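Local coordinates for choline binding protein PCPA (Streptococcus pneumoniae, PDB 4CP6) that is a pneumococcal vaccine antigen of the choline-binding family, probably held on the cell surface through choline and carrying leucine-rich repeats, at residues G16-Q21 / K25-T30; P61-I64 / K69-T72. All coordinates share one frame; numbering follows the deposited sequence.

Contact 1 (G16-Q21 / K25-T30); sequences GSIIQQ and KYKVLT
Gln20 and Lys25 run side by side because Gln20 holds CG anti to its backbone N (chi1 -177°), while Lys25 stays extended until it bends at its last torsion (chi4 65°). The bend carries Lys25 NZ to 3.1 Å from Gln20 OE1. This hydrogen bond comes from above the amide plane, about 50° out of it, not along a lone pair. On the same face, Ile18 CD1 lies 3.7 Å from Lys27 CB. Ile18 CG2 meets the aliphatic part of Lys25. On the other face, Ile19 CD1 packs 3.7 Å from Val28 CG2. The Tyr26 ring turns its edge to Ile19 O, 3.5 Å from Tyr26 CD1. A water joins Tyr26 OH to Gln21 O. In the backbone, Ile19 and Tyr26 form a hydrogen-bonded antiparallel pair, with N to O distances of 2.8 Å in both directions. Val28 N to Ser17 O (2.9 Å) and Gly16 N to Val28 O continue the pairing toward the open end of the hairpin. Strand 35-40 pairs with the other edge of strand 24-32, where Leu29 and Thr30 face Thr37 in a classic beta bulge. Strands 63-66 and 69-76 cover the face of Ile19, Tyr26 and Val28.

Contact 2 (P61-I64 / K69-T72); sequences PTKI and KVFT
The beta hairpin of strands 63-66 and 69-76 contains this contact, and strand 69-76 also pairs in parallel with strand 106-107. Ile64 and Phe71 form its antiparallel hydrogen-bonded pair. Ile64 N donates a hydrogen bond to Phe71 O at 2.9 Å, in the carbonyl plane. Phe71 N returns a bond to Ile64 O at 2.8 Å, nearly straight at 173°. Ile64 CG1 sits between its backbone N and carbonyl carbon (chi1 69°), where it lies 3.8 Å from Phe71 CB. The Phe71 ring leads away from strand 63-66, so its root makes the side-chain contact with Ile64. On the opposite face, Lys63 lays its chain across Val70: Lys63 CG and Val70 CG1 are 3.7 Å apart. Lys63 and Thr72 face each other as a non-hydrogen-bonded pair, and Lys63 CA makes a CA-H...O contact with Phe71 O at 3.4 Å. Thr72 CG2 reaches the carbonyl O of Thr62, whose hydroxyl bonds Ser103. The two nearly straight amide bonds hold Ile64 opposite Phe71; a backbone bond of Thr62 with Val73 continues the pairing. Carbon meets carbon in Ile64-Phe71 and in Lys63-Val70, where Lys63 uses its methylenes. Both cross-strand hydrogen bonds run backbone to backbone.

Contacts 1 and 2 lie in two successive hairpins of the chain, with centres about 10 Å apart. Both belong to one mixed sheet. Their apolar faces meet. Ile19 CG2 lies 3.7 Å from Ile64 CD1, and Tyr26 CZ lies 3.7 Å from Ile64 CG2. Tyr26 OH also packs against Pro61 CG at 3.3 Å. Gln21 ties the hairpins by a polar link as well, since its NE2 bonds Thr65 O. Strand 35-40 runs between strands 24-32 and 69-76 in the pairing order, and the sheet goes on from strand 69-76 into the parallel strands of the repeats. Both contacts lie in the N-terminal part of the elongated chain.

Contact 1 (G16-Q21 / K25-T30)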
loop_
_atom_site.group_PDB
_atom_site.type_symbol
_atom_site.label_atom_id
_atom_site.label_comp_id
_atom_site.label_asym_id
_atom_site.label_seq_id
_atom_site.Cartn_x
_atom_site.Cartn_y
_atom_site.Cartn_z
ATOM N N GLY A 16 -14.820 -30.400 -14.074
ATOM C CA GLY A 16 -14.480 -30.593 -12.670
ATOM C C GLY A 16 -13.658 -31.828 -12.370
ATOM O O GLY A 16 -13.128 -31.972 -11.256
ATOM N N SER A 17 -13.509 -32.706 -13.386
ATOM C CA SER A 17 -12.700 -33.921 -13.284
ATOM C C SER A 17 -11.223 -33.581 -13.126
ATOM O O SER A 17 -10.741 -32.594 -13.708
ATOM C CB SER A 17 -12.843 -34.775 -14.543
ATOM O OG SER A 17 -14.160 -35.283 -14.663
ATOM N N ILE A 18 -10.509 -34.422 -12.373
ATOM C CA ILE A 18 -9.071 -34.310 -12.167
ATOM C C ILE A 18 -8.367 -35.297 -13.084
ATOM O O ILE A 18 -8.645 -36.508 -13.013
ATOM C CB ILE A 18 -8.644 -34.557 -10.692
ATOM C CG1 ILE A 18 -9.328 -33.585 -9.724
ATOM C CG2 ILE A 18 -7.096 -34.560 -10.518
ATOM C CD1 ILE A 18 -8.839 -32.101 -9.805
ATOM N N ILE A 19 -7.440 -34.793 -13.919
ATOM C CA ILE A 19 -6.584 -35.596 -14.787
ATOM C C ILE A 19 -5.181 -35.464 -14.210
ATOM O O ILE A 19 -4.710 -34.344 -13.997
ATOM C CB ILE A 19 -6.637 -35.129 -16.259
ATOM C CG1 ILE A 19 -8.069 -35.226 -16.824
ATOM C CG2 ILE A 19 -5.625 -35.923 -17.115
ATOM C CD1 ILE A 19 -8.274 -34.389 -18.064
ATOM N N GLN A 20 -4.533 -36.592 -13.894
ATOM C CA GLN A 20 -3.195 -36.562 -13.327
ATOM C C GLN A 20 -2.237 -37.185 -14.302
ATOM O O GLN A 20 -2.441 -38.339 -14.703
ATOM C CB GLN A 20 -3.135 -37.269 -11.966
ATOM C CG GLN A 20 -1.754 -37.182 -11.319
ATOM C CD GLN A 20 -1.698 -37.873 -9.986
ATOM O OE1 GLN A 20 -2.506 -37.612 -9.101
ATOM N NE2 GLN A 20 -0.699 -38.728 -9.792
ATOM N N GLN A 21 -1.223 -36.426 -14.724
ATOM C CA GLN A 21 -0.198 -36.883 -15.670
ATOM C C GLN A 21 1.157 -36.416 -15.193
ATOM O O GLN A 21 1.314 -35.226 -14.879
ATOM C CB GLN A 21 -0.472 -36.357 -17.088
ATOM C CG GLN A 21 -1.793 -36.845 -17.676
ATOM C CD GLN A 21 -1.963 -36.452 -19.124
ATOM O OE1 GLN A 21 -1.131 -35.747 -19.713
ATOM N NE2 GLN A 21 -3.027 -36.947 -19.746
ATOM N N LYS A 25 -1.530 -32.587 -11.319
ATOM C CA LYS A 25 -2.976 -32.672 -11.433
ATOM C C LYS A 25 -3.489 -31.484 -12.230
ATOM O O LYS A 25 -2.984 -30.364 -12.060
ATOM C CB LYS A 25 -3.639 -32.670 -10.049
ATOM C CG LYS A 25 -3.371 -33.948 -9.275
ATOM C CD LYS A 25 -3.930 -33.867 -7.858
ATOM C CE LYS A 25 -3.792 -35.169 -7.089
ATOM N NZ LYS A 25 -2.361 -35.525 -6.864
ATOM N N TYR A 26 -4.489 -31.723 -13.071
ATOM C CA TYR A 26 -5.181 -30.739 -13.892
ATOM C C TYR A 26 -6.672 -30.901 -13.653
ATOM O O TYR A 26 -7.151 -32.033 -13.504
ATOM C CB TYR A 26 -4.897 -30.965 -15.378
ATOM C CG TYR A 26 -3.433 -30.905 -15.721
ATOM C CD1 TYR A 26 -2.630 -32.040 -15.633
ATOM C CD2 TYR A 26 -2.852 -29.725 -16.174
ATOM C CE1 TYR A 26 -1.286 -32.001 -15.984
ATOM C CE2 TYR A 26 -1.497 -29.666 -16.495
ATOM C CZ TYR A 26 -0.725 -30.815 -16.430
ATOM O OH TYR A 26 0.612 -30.747 -16.752
ATOM N N LYS A 27 -7.423 -29.795 -13.624
ATOM C CA LYS A 27 -8.855 -29.892 -13.417
ATOM C C LYS A 27 -9.577 -29.322 -14.624
ATOM O O LYS A 27 -9.245 -28.234 -15.064
ATOM C CB LYS A 27 -9.245 -29.173 -12.106
ATOM C CG LYS A 27 -10.718 -29.243 -11.758
ATOM C CD LYS A 27 -10.974 -28.642 -10.398
ATOM C CE LYS A 27 -12.445 -28.633 -10.081
ATOM N NZ LYS A 27 -12.684 -28.362 -8.638
ATOM N N VAL A 28 -10.515 -30.089 -15.211
ATOM C CA VAL A 28 -11.252 -29.711 -16.405
ATOM C C VAL A 28 -12.143 -28.518 -16.117
ATOM O O VAL A 28 -12.955 -28.544 -15.176
ATOM C CB VAL A 28 -12.060 -30.914 -16.974
ATOM C CG1 VAL A 28 -12.847 -30.498 -18.213
ATOM C CG2 VAL A 28 -11.128 -32.097 -17.291
ATOM N N LEU A 29 -11.963 -27.488 -16.935
ATOM C CA LEU A 29 -12.743 -26.252 -16.857
ATOM C C LEU A 29 -13.895 -26.273 -17.848
ATOM O O LEU A 29 -15.014 -25.867 -17.507
ATOM C CB LEU A 29 -11.844 -25.029 -17.082
ATOM C CG LEU A 29 -10.703 -24.809 -16.115
ATOM C CD1 LEU A 29 -9.865 -23.650 -16.586
ATOM C CD2 LEU A 29 -11.206 -24.542 -14.692
ATOM N N THR A 30 -13.611 -26.699 -19.085
ATOM C CA THR A 30 -14.613 -26.837 -20.152
ATOM C C THR A 30 -14.286 -28.081 -20.985
ATOM O O THR A 30 -13.125 -28.525 -21.046
ATOM C CB THR A 30 -14.615 -25.640 -21.121
ATOM O OG1 THR A 30 -13.381 -25.629 -21.838
ATOM C CG2 THR A 30 -14.872 -24.279 -20.426
HETATM O O HOH W 1 1.890 -33.162 -16.833
#

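Contact 2 (P61-I64 / K69-T72)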
loop_
_atom_site.group_PDB
_atom_site.type_symbol
_atom_site.label_atom_id
_atom_site.label_comp_id
_atom_site.label_asym_id
_atom_site.label_seq_id
_atom_site.Cartn_x
_atom_site.Cartn_y
_atom_site.Cartn_z
ATOM N N PRO A 61 3.400 -27.023 -18.395
ATOM C CA PRO A 61 2.851 -27.632 -19.611
ATOM C C PRO A 61 1.698 -26.823 -20.232
ATOM O O PRO A 61 1.001 -26.084 -19.524
ATOM C CB PRO A 61 2.431 -29.034 -19.139
ATOM C CG PRO A 61 3.303 -29.296 -17.936
ATOM C CD PRO A 61 3.327 -27.958 -17.249
ATOM N N THR A 62 1.501 -26.951 -21.545
ATOM C CA THR A 62 0.492 -26.171 -22.269
ATOM C C THR A 62 -0.688 -26.983 -22.773
ATOM O O THR A 62 -1.750 -26.426 -23.093
ATOM C CB THR A 62 1.159 -25.361 -23.405
ATOM O OG1 THR A 62 0.190 -24.537 -24.046
ATOM C CG2 THR A 62 1.837 -26.248 -24.474
ATOM N N LYS A 63 -0.484 -28.298 -22.904
ATOM C CA LYS A 63 -1.484 -29.164 -23.500
ATOM C C LYS A 63 -1.383 -30.533 -22.882
ATOM O O LYS A 63 -0.275 -31.028 -22.630
ATOM C CB LYS A 63 -1.175 -29.255 -25.012
ATOM C CG LYS A 63 -2.147 -30.077 -25.855
ATOM C CD LYS A 63 -1.822 -29.967 -27.344
ATOM C CE LYS A 63 -0.788 -30.962 -27.818
ATOM N NZ LYS A 63 -0.519 -30.811 -29.270
ATOM N N ILE A 64 -2.540 -31.143 -22.619
ATOM C CA ILE A 64 -2.593 -32.524 -22.135
ATOM C C ILE A 64 -3.587 -33.267 -23.000
ATOM O O ILE A 64 -4.549 -32.677 -23.513
ATOM C CB ILE A 64 -2.824 -32.706 -20.630
ATOM C CG1 ILE A 64 -4.244 -32.273 -20.231
ATOM C CG2 ILE A 64 -1.708 -32.020 -19.784
ATOM C CD1 ILE A 64 -4.694 -32.795 -18.942
ATOM N N LYS A 69 -9.022 -36.823 -26.839
ATOM C CA LYS A 69 -9.382 -35.469 -26.380
ATOM C C LYS A 69 -8.125 -34.661 -26.090
ATOM O O LYS A 69 -7.122 -35.197 -25.631
ATOM C CB LYS A 69 -10.270 -35.516 -25.135
ATOM C CG LYS A 69 -11.534 -36.361 -25.299
ATOM C CD LYS A 69 -12.365 -36.334 -24.034
ATOM C CE LYS A 69 -13.502 -37.323 -24.114
ATOM N NZ LYS A 69 -14.804 -36.667 -23.850
ATOM N N VAL A 70 -8.189 -33.371 -26.376
ATOM C CA VAL A 70 -7.069 -32.458 -26.163
ATOM C C VAL A 70 -7.544 -31.344 -25.248
ATOM O O VAL A 70 -8.537 -30.674 -25.549
ATOM C CB VAL A 70 -6.559 -31.907 -27.504
ATOM C CG1 VAL A 70 -5.446 -30.894 -27.300
ATOM C CG2 VAL A 70 -6.089 -33.047 -28.410
ATOM N N PHE A 71 -6.815 -31.149 -24.154
ATOM C CA PHE A 71 -7.136 -30.103 -23.171
ATOM C C PHE A 71 -6.002 -29.069 -23.158
ATOM O O PHE A 71 -4.853 -29.413 -22.908
ATOM C CB PHE A 71 -7.292 -30.703 -21.778
ATOM C CG PHE A 71 -8.489 -31.613 -21.678
ATOM C CD1 PHE A 71 -9.752 -31.105 -21.370
ATOM C CD2 PHE A 71 -8.359 -32.985 -21.908
ATOM C CE1 PHE A 71 -10.863 -31.955 -21.283
ATOM C CE2 PHE A 71 -9.463 -33.832 -21.811
ATOM C CZ PHE A 71 -10.716 -33.308 -21.538
ATOM N N THR A 72 -6.327 -27.813 -23.488
ATOM C CA THR A 72 -5.350 -26.727 -23.468
ATOM C C THR A 72 -5.304 -26.218 -22.014
ATOM O O THR A 72 -6.355 -26.117 -21.375
ATOM C CB THR A 72 -5.794 -25.626 -24.433
ATOM O OG1 THR A 72 -5.799 -26.169 -25.771
ATOM C CG2 THR A 72 -4.850 -24.438 -24.427
#